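Local structure of Nrps/pks (Streptomyces albus, 4OPE) at residues Ala298-Pro302 with Ala303-Tyr307; Thr315-Gly318 with Asp319-Ile323; Gly343-Lys346 with Ser347-His351; Gly350-Glu353 with Ser354-Gly357. The protein probably catalyses the decarboxylative condensation that extends an acyl chain, as ketosynthase domain KS7 of the oxazolomycin assembly-line enzyme OzmH. All coordinates share one frame; numbering follows the deposited sequence.

Contact 1 of 4, residues Ala298-Pro302 with Ala303-Tyr307; sequences AGLAP and ADLGY
Leu-300 and Leu-305 meet through one methyl each, CD2 of Leu-300 lying 3.9 Å from CD1 of Leu-305, and their side chains cross at about a right angle. Leu-300 carries its CG anti to the backbone N (chi1 -179°), which brings the isopropyl end over to the second half of the turn; its other methyl, CD1, packs on CB of Asp-304. This is the tight side. Leu-300 also rests on Ile-432, Leu-305 on Ala-418, and the ring of Pro-302 is buried against Phe-330 and Leu-335.

The other side is looser and faces solvent. There the carboxylate of exposed Asp-304 passes beside Ala-301; OD2 of Asp-304 lies 3.8 Å from CB of Ala-301, a loose van der Waals approach, and Ala-303 is partly exposed. Two backbone bonds hold the chain between these sides: Asp-304 N donates to Ala-301 O at 2.8 Å, and Leu-305 N to Pro-302 O at 3.1 Å. Both span three residues, the spacing of a 3-10 turn.

The sequence of elements is that of a helix-to-strand connection in the thiolase fold: helix 284-298 ends in a Schellman motif at Gly-299, and a short 3-10 turn opened by Pro-302 then redirects the chain into strand 308-309.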
# COMPACT_ATOMS: atom_id res chain seq x y z
N ALA A 298 13.96 -15.05 13.02
CA ALA A 298 14.75 -14.34 13.98
C ALA A 298 15.84 -15.20 14.62
O ALA A 298 16.78 -14.68 15.24
CB ALA A 298 13.84 -13.83 15.08
N GLY A 299 15.69 -16.52 14.54
CA GLY A 299 16.55 -17.41 15.29
C GLY A 299 16.34 -17.35 16.79
O GLY A 299 17.26 -17.55 17.56
N LEU A 300 15.10 -17.15 17.20
CA LEU A 300 14.81 -16.85 18.58
C LEU A 300 13.85 -17.87 19.14
O LEU A 300 12.91 -18.28 18.48
CB LEU A 300 14.18 -15.47 18.66
CG LEU A 300 13.80 -14.90 20.01
CD1 LEU A 300 15.04 -14.47 20.76
CD2 LEU A 300 12.92 -13.69 19.85
N ALA A 301 14.09 -18.26 20.37
CA ALA A 301 13.23 -19.16 21.09
C ALA A 301 12.42 -18.33 22.01
O ALA A 301 12.91 -17.31 22.51
CB ALA A 301 14.07 -20.12 21.92
N PRO A 302 11.19 -18.76 22.28
CA PRO A 302 10.37 -18.08 23.25
C PRO A 302 11.08 -17.83 24.56
O PRO A 302 10.83 -16.86 25.23
CB PRO A 302 9.20 -19.04 23.42
CG PRO A 302 9.04 -19.67 22.10
CD PRO A 302 10.39 -19.65 21.43
N ALA A 303 11.97 -18.72 24.95
CA ALA A 303 12.66 -18.55 26.23
C ALA A 303 13.54 -17.28 26.27
O ALA A 303 13.83 -16.72 27.34
CB ALA A 303 13.50 -19.79 26.51
N ASP A 304 13.96 -16.84 25.09
CA ASP A 304 14.81 -15.67 24.96
C ASP A 304 14.03 -14.39 24.76
O ASP A 304 14.63 -13.37 24.62
CB ASP A 304 15.74 -15.82 23.74
CG ASP A 304 16.58 -17.10 23.77
OD1 ASP A 304 16.97 -17.55 24.88
OD2 ASP A 304 16.86 -17.62 22.66
N LEU A 305 12.71 -14.44 24.72
CA LEU A 305 11.93 -13.26 24.43
C LEU A 305 11.70 -12.44 25.67
O LEU A 305 11.19 -12.93 26.63
CB LEU A 305 10.61 -13.71 23.89
CG LEU A 305 9.70 -12.68 23.29
CD1 LEU A 305 10.41 -11.90 22.19
CD2 LEU A 305 8.54 -13.44 22.70
N GLY A 306 12.09 -11.17 25.65
CA GLY A 306 11.98 -10.31 26.84
C GLY A 306 10.67 -9.60 27.10
O GLY A 306 10.36 -9.25 28.23
N TYR A 307 9.88 -9.36 26.05
CA TYR A 307 8.65 -8.58 26.16
C TYR A 307 7.84 -8.76 24.92
O TYR A 307 8.39 -8.91 23.84
CB TYR A 307 8.94 -7.08 26.36
CG TYR A 307 7.71 -6.24 26.50
CD1 TYR A 307 7.06 -6.13 27.70
CD2 TYR A 307 7.23 -5.54 25.45
CE1 TYR A 307 5.94 -5.35 27.85
CE2 TYR A 307 6.09 -4.78 25.55
CZ TYR A 307 5.45 -4.69 26.75
OH TYR A 307 4.31 -3.92 26.82

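Contact 2 of 4, residues Thr315-Gly318 with Asp319-Ile323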
# COMPACT_ATOMS: atom_id res chain seq x y z
N THR A 315 -11.20 -6.16 23.22
CA THR A 315 -12.47 -6.79 22.90
C THR A 315 -12.54 -8.14 23.56
O THR A 315 -11.52 -8.74 23.87
CB THR A 315 -12.66 -7.00 21.39
OG1 THR A 315 -11.72 -7.97 20.89
CG2 THR A 315 -12.46 -5.75 20.71
N SER A 316 -13.76 -8.62 23.78
CA SER A 316 -14.00 -9.89 24.43
C SER A 316 -13.69 -11.04 23.46
O SER A 316 -13.29 -12.12 23.86
CB SER A 316 -15.43 -9.93 24.95
OG SER A 316 -16.43 -9.78 23.92
N LEU A 317 -13.88 -10.83 22.16
CA LEU A 317 -13.52 -11.88 21.22
C LEU A 317 -12.01 -11.88 21.04
O LEU A 317 -11.36 -12.92 21.13
CB LEU A 317 -14.19 -11.64 19.88
CG LEU A 317 -13.77 -12.52 18.69
CD1 LEU A 317 -14.06 -13.99 18.92
CD2 LEU A 317 -14.46 -12.07 17.41
N GLY A 318 -11.45 -10.69 20.80
CA GLY A 318 -10.11 -10.61 20.28
C GLY A 318 -9.00 -10.93 21.26
O GLY A 318 -7.98 -11.49 20.84
N ASP A 319 -9.16 -10.52 22.54
CA ASP A 319 -8.10 -10.66 23.50
C ASP A 319 -7.79 -12.12 23.80
O ASP A 319 -6.66 -12.51 23.75
CB ASP A 319 -8.40 -9.85 24.76
CG ASP A 319 -8.06 -8.33 24.61
OD1 ASP A 319 -7.61 -7.86 23.51
OD2 ASP A 319 -8.23 -7.61 25.62
N PRO A 320 -8.81 -12.95 24.07
CA PRO A 320 -8.57 -14.39 24.22
C PRO A 320 -8.01 -15.04 22.97
O PRO A 320 -7.29 -16.03 23.06
CB PRO A 320 -9.96 -14.97 24.47
CG PRO A 320 -10.76 -13.84 25.00
CD PRO A 320 -10.22 -12.61 24.33
N VAL A 321 -8.42 -14.54 21.81
CA VAL A 321 -7.89 -15.07 20.57
C VAL A 321 -6.40 -14.78 20.45
O VAL A 321 -5.66 -15.63 19.99
CB VAL A 321 -8.67 -14.52 19.36
CG1 VAL A 321 -7.94 -14.74 18.04
CG2 VAL A 321 -10.04 -15.18 19.33
N GLU A 322 -5.97 -13.60 20.86
CA GLU A 322 -4.56 -13.26 20.79
C GLU A 322 -3.73 -14.19 21.67
O GLU A 322 -2.67 -14.69 21.28
CB GLU A 322 -4.32 -11.81 21.18
CG GLU A 322 -2.87 -11.38 21.04
CD GLU A 322 -2.65 -9.85 21.00
OE1 GLU A 322 -3.57 -9.06 21.33
OE2 GLU A 322 -1.50 -9.44 20.61
N ILE A 323 -4.25 -14.48 22.84
CA ILE A 323 -3.53 -15.38 23.71
C ILE A 323 -3.47 -16.80 23.13
O ILE A 323 -2.44 -17.48 23.20
CB ILE A 323 -4.11 -15.38 25.13
CG1 ILE A 323 -4.10 -13.97 25.71
CG2 ILE A 323 -3.26 -16.26 26.01
CD1 ILE A 323 -2.72 -13.32 25.75
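Thr-315 and Asp-319 face each other across a capped helix start, the first turn of helix 318-329 in the GDPVE part of the ketosynthase sequence. The capping bond comes from Gly-318 N to Thr-315 OG1, 2.7 Å long. OG1 sits between the backbone N and the carbonyl carbon of its own residue (chi1 67°), a position from which it bends back over the turn. Gly-318, enclosed most by the contact, has no side chain to obstruct that hydroxyl, and its carbonyl O accepts from Glu-322 N at 2.9 Å.

Asp-319 gives its backbone N to Thr-315 O at 3.2 Å, while its carboxylate folds back beside the Thr-315 backbone, CG of Asp-319 lying 3.6 Å from Thr-315 O. The oxygens of that carboxylate are taken up by backbone amides beyond the turn, OD1 by Gly-314 N and OD2 by Phe-230 N. With an alanine at Asp-319, both amides would probably lose their acceptor and the approach to the helix would be less firmly tied to the Phe-230 loop. Glu-322, one turn on, similarly accepts from His-311 N and Gly-312 N, joining the helix to the HGTGT loop.

On the more open side Val-321 leans back on Leu-317, with CG2 of Val-321 4.2 Å from CD1 of Leu-317. Pro-320 has no amide hydrogen to offer the preceding turn; in the place of that hydrogen, CD of Pro-320 lies 3.1 Å from Ser-316 O.

Contact 3 of 4, residues Gly343-Lys346 with Ser347-His351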
# COMPACT_ATOMS: atom_id res chain seq x y z
N GLY A 343 1.97 -6.49 27.37
CA GLY A 343 1.28 -5.21 27.56
C GLY A 343 0.88 -4.64 26.22
O GLY A 343 1.20 -5.19 25.18
N SER A 344 0.15 -3.52 26.25
CA SER A 344 -0.27 -2.86 25.04
C SER A 344 -0.36 -1.38 25.22
O SER A 344 -1.13 -0.90 26.06
CB SER A 344 -1.62 -3.35 24.55
OG SER A 344 -2.01 -2.70 23.32
N VAL A 345 0.33 -0.65 24.35
CA VAL A 345 0.21 0.78 24.25
C VAL A 345 -1.22 1.31 24.07
O VAL A 345 -1.52 2.43 24.45
CB VAL A 345 1.10 1.30 23.09
CG1 VAL A 345 0.50 0.99 21.73
CG2 VAL A 345 1.40 2.81 23.25
N LYS A 346 -2.10 0.51 23.51
CA LYS A 346 -3.46 0.94 23.30
C LYS A 346 -4.17 1.22 24.64
O LYS A 346 -5.13 2.00 24.71
CB LYS A 346 -4.22 -0.13 22.54
CG LYS A 346 -3.66 -0.48 21.19
CD LYS A 346 -4.55 -1.43 20.37
CE LYS A 346 -4.25 -1.31 18.88
NZ LYS A 346 -3.16 -2.26 18.50
N SER A 347 -3.72 0.60 25.72
CA SER A 347 -4.42 0.77 26.99
C SER A 347 -4.26 2.19 27.51
O SER A 347 -5.10 2.70 28.26
CB SER A 347 -3.92 -0.23 28.00
OG SER A 347 -2.54 -0.01 28.31
N GLY A 348 -3.24 2.88 27.04
CA GLY A 348 -3.02 4.26 27.40
C GLY A 348 -3.50 5.33 26.44
O GLY A 348 -4.11 6.33 26.86
N ILE A 349 -3.23 5.14 25.15
CA ILE A 349 -3.65 6.12 24.14
C ILE A 349 -4.82 5.70 23.29
O ILE A 349 -5.34 6.51 22.56
CB ILE A 349 -2.51 6.42 23.14
CG1 ILE A 349 -2.07 5.17 22.40
CG2 ILE A 349 -1.30 6.95 23.87
CD1 ILE A 349 -1.23 5.48 21.20
N GLY A 350 -5.17 4.43 23.29
CA GLY A 350 -6.22 3.95 22.40
C GLY A 350 -5.69 3.24 21.17
O GLY A 350 -4.51 3.07 21.03
N HIS A 351 -6.58 2.85 20.29
CA HIS A 351 -6.24 2.12 19.12
C HIS A 351 -5.98 3.11 18.00
O HIS A 351 -6.92 3.61 17.40
CB HIS A 351 -7.44 1.26 18.77
CG HIS A 351 -7.22 0.33 17.63
ND1 HIS A 351 -6.15 0.42 16.78
CD2 HIS A 351 -7.94 -0.74 17.20
CE1 HIS A 351 -6.22 -0.53 15.86
NE2 HIS A 351 -7.30 -1.25 16.09
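The imidazole of His-351 has the aliphatic end of Lys-346 over one face: CE of Lys-346 stands 3.6 Å from the ring centroid, 23° off the normal and shifted toward ND1, a CH-pi contact. The ring of Tyr-237 also meets the imidazole, their planes at about 60°, and Cys-176 touches it. The two side chains of the contact run side by side in the same direction. Lys-346 is extended as far as CE and bends at the last torsion (chi4 89°), which turns NZ aside to a hydrogen bond with His-311 O. In ketosynthases a cysteine and two histidines of these sequence motifs form the active site, so Cys-176, His-311 and His-351 probably do so here.

At the start of the helix, Ser-344 O is gripped twice by Ser-347, by the backbone N at 3.0 Å and by OG at 2.8 Å, the hydroxyl arriving nearly along the C=O axis. Ser-344 OG in turn caps the helix by accepting from Lys-346 N. Replacing Ser-347 by an alanine would probably cost Ser-344 O its hydroxyl donor and Leu-377 N its hydroxyl partner.

The short helix 346-349 ends at Gly-350, whose N reaches Lys-346 O. Helix 346-349 follows strand 340-343 after a two-residue link, Ser-344 and Val-345; Val-345 packs against Phe-27 and Leu-31 of helix 24-33, and Ile-349 against Ala-359 of helix 356-370.

Contact 4 of 4, residues Gly350-Glu353 with Ser354-Gly357; sequences GHAE and SAAG
Ala-352 O receives the N-H of Ala-355 at 2.9 Å, closing a tight turn whose two central residues are Glu-353 and Ser-354. Glu-353 has positive phi with psi -117°, the backbone of a type II' turn. A second bond follows at once, Ala-356 N to Glu-353 O at 3.1 Å, and the two together wind the chain into the start of helix 356-370.

The side chains packed at the turn are small: CB of Ala-352 lies 4.0 Å from CB of Ala-355. The methyl of Ala-356 comes obliquely to the His-351 ring, 4.1 Å from ND1 of His-351. On the face of that imidazole opposite Lys-346 lies the chain of Glu-353, its CG 4.1 Å above the ring plane and offset toward the rim. Beyond CG the glutamate is extended, and this carries its buried carboxylate away from the turn: OE2 forms a salt bridge with Lys-211 and accepts from Asn-204 ND2, two partners that probably steady its negative charge.

The segment matches the GHxxxAAG motif of ketosynthases, in which the histidine belongs to the active site. Ser-354 OG is hydrogen-bonded to Val-203 O of strand 197-204, and Ser-354 O to Ser-179 OG of helix 178-192, so the turn lies between these elements as the chain passes from helix 346-349 to helix 356-370.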
# COMPACT_ATOMS: atom_id res chain seq x y z
N GLY A 350 -5.17 4.43 23.29
CA GLY A 350 -6.22 3.95 22.40
C GLY A 350 -5.69 3.24 21.17
O GLY A 350 -4.51 3.07 21.03
N HIS A 351 -6.58 2.85 20.29
CA HIS A 351 -6.24 2.12 19.12
C HIS A 351 -5.98 3.11 18.00
O HIS A 351 -6.92 3.61 17.40
CB HIS A 351 -7.44 1.26 18.77
CG HIS A 351 -7.22 0.33 17.63
ND1 HIS A 351 -6.15 0.42 16.78
CD2 HIS A 351 -7.94 -0.74 17.20
CE1 HIS A 351 -6.22 -0.53 15.86
NE2 HIS A 351 -7.30 -1.25 16.09
N ALA A 352 -4.70 3.37 17.68
CA ALA A 352 -4.34 4.34 16.68
C ALA A 352 -4.46 3.85 15.23
O ALA A 352 -3.91 4.48 14.32
CB ALA A 352 -2.94 4.85 16.91
N GLU A 353 -5.15 2.76 15.02
CA GLU A 353 -5.59 2.36 13.70
C GLU A 353 -4.40 2.20 12.80
O GLU A 353 -3.56 1.40 13.12
CB GLU A 353 -6.68 3.31 13.21
CG GLU A 353 -7.91 3.01 14.06
CD GLU A 353 -9.02 4.04 14.03
OE1 GLU A 353 -10.15 3.60 14.30
OE2 GLU A 353 -8.80 5.23 13.77
N SER A 354 -4.25 2.96 11.74
CA SER A 354 -3.10 2.71 10.87
C SER A 354 -1.73 3.03 11.51
O SER A 354 -0.68 2.59 11.03
CB SER A 354 -3.24 3.44 9.52
OG SER A 354 -3.78 4.76 9.65
N ALA A 355 -1.74 3.80 12.58
CA ALA A 355 -0.53 4.16 13.30
C ALA A 355 -0.30 3.32 14.53
O ALA A 355 0.67 3.52 15.23
CB ALA A 355 -0.62 5.64 13.70
N ALA A 356 -1.19 2.38 14.80
CA ALA A 356 -1.09 1.46 15.96
C ALA A 356 0.26 0.77 16.09
O ALA A 356 0.86 0.74 17.16
CB ALA A 356 -2.17 0.42 15.87
N GLY A 357 0.73 0.21 14.99
CA GLY A 357 2.03 -0.44 14.95
C GLY A 357 3.17 0.49 15.25
O GLY A 357 4.09 0.08 15.94

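The four contacts follow one another along the C-terminal half of the thiolase-type fold, at the ends of its helices. Contacts 1 and 2 flank strand 308-309 in the sequence, their centres about 22 Å apart. Strand 340-343, next to 308-309 in the central sheet, leads into contact 3, where Tyr-307 OH of contact 1 packs on Gly-343. Contacts 3 and 4 share Gly-350 and His-351, with centres about 9 Å apart. Contact 2 is centred about 15 Å from contact 3, and the loop carrying His-311 joins them through Glu-322 and Lys-346. Contacts 2 to 4 thus probably frame the active site, while contact 1 lies about 23 and 25 Å from contacts 3 and 4, centre to centre.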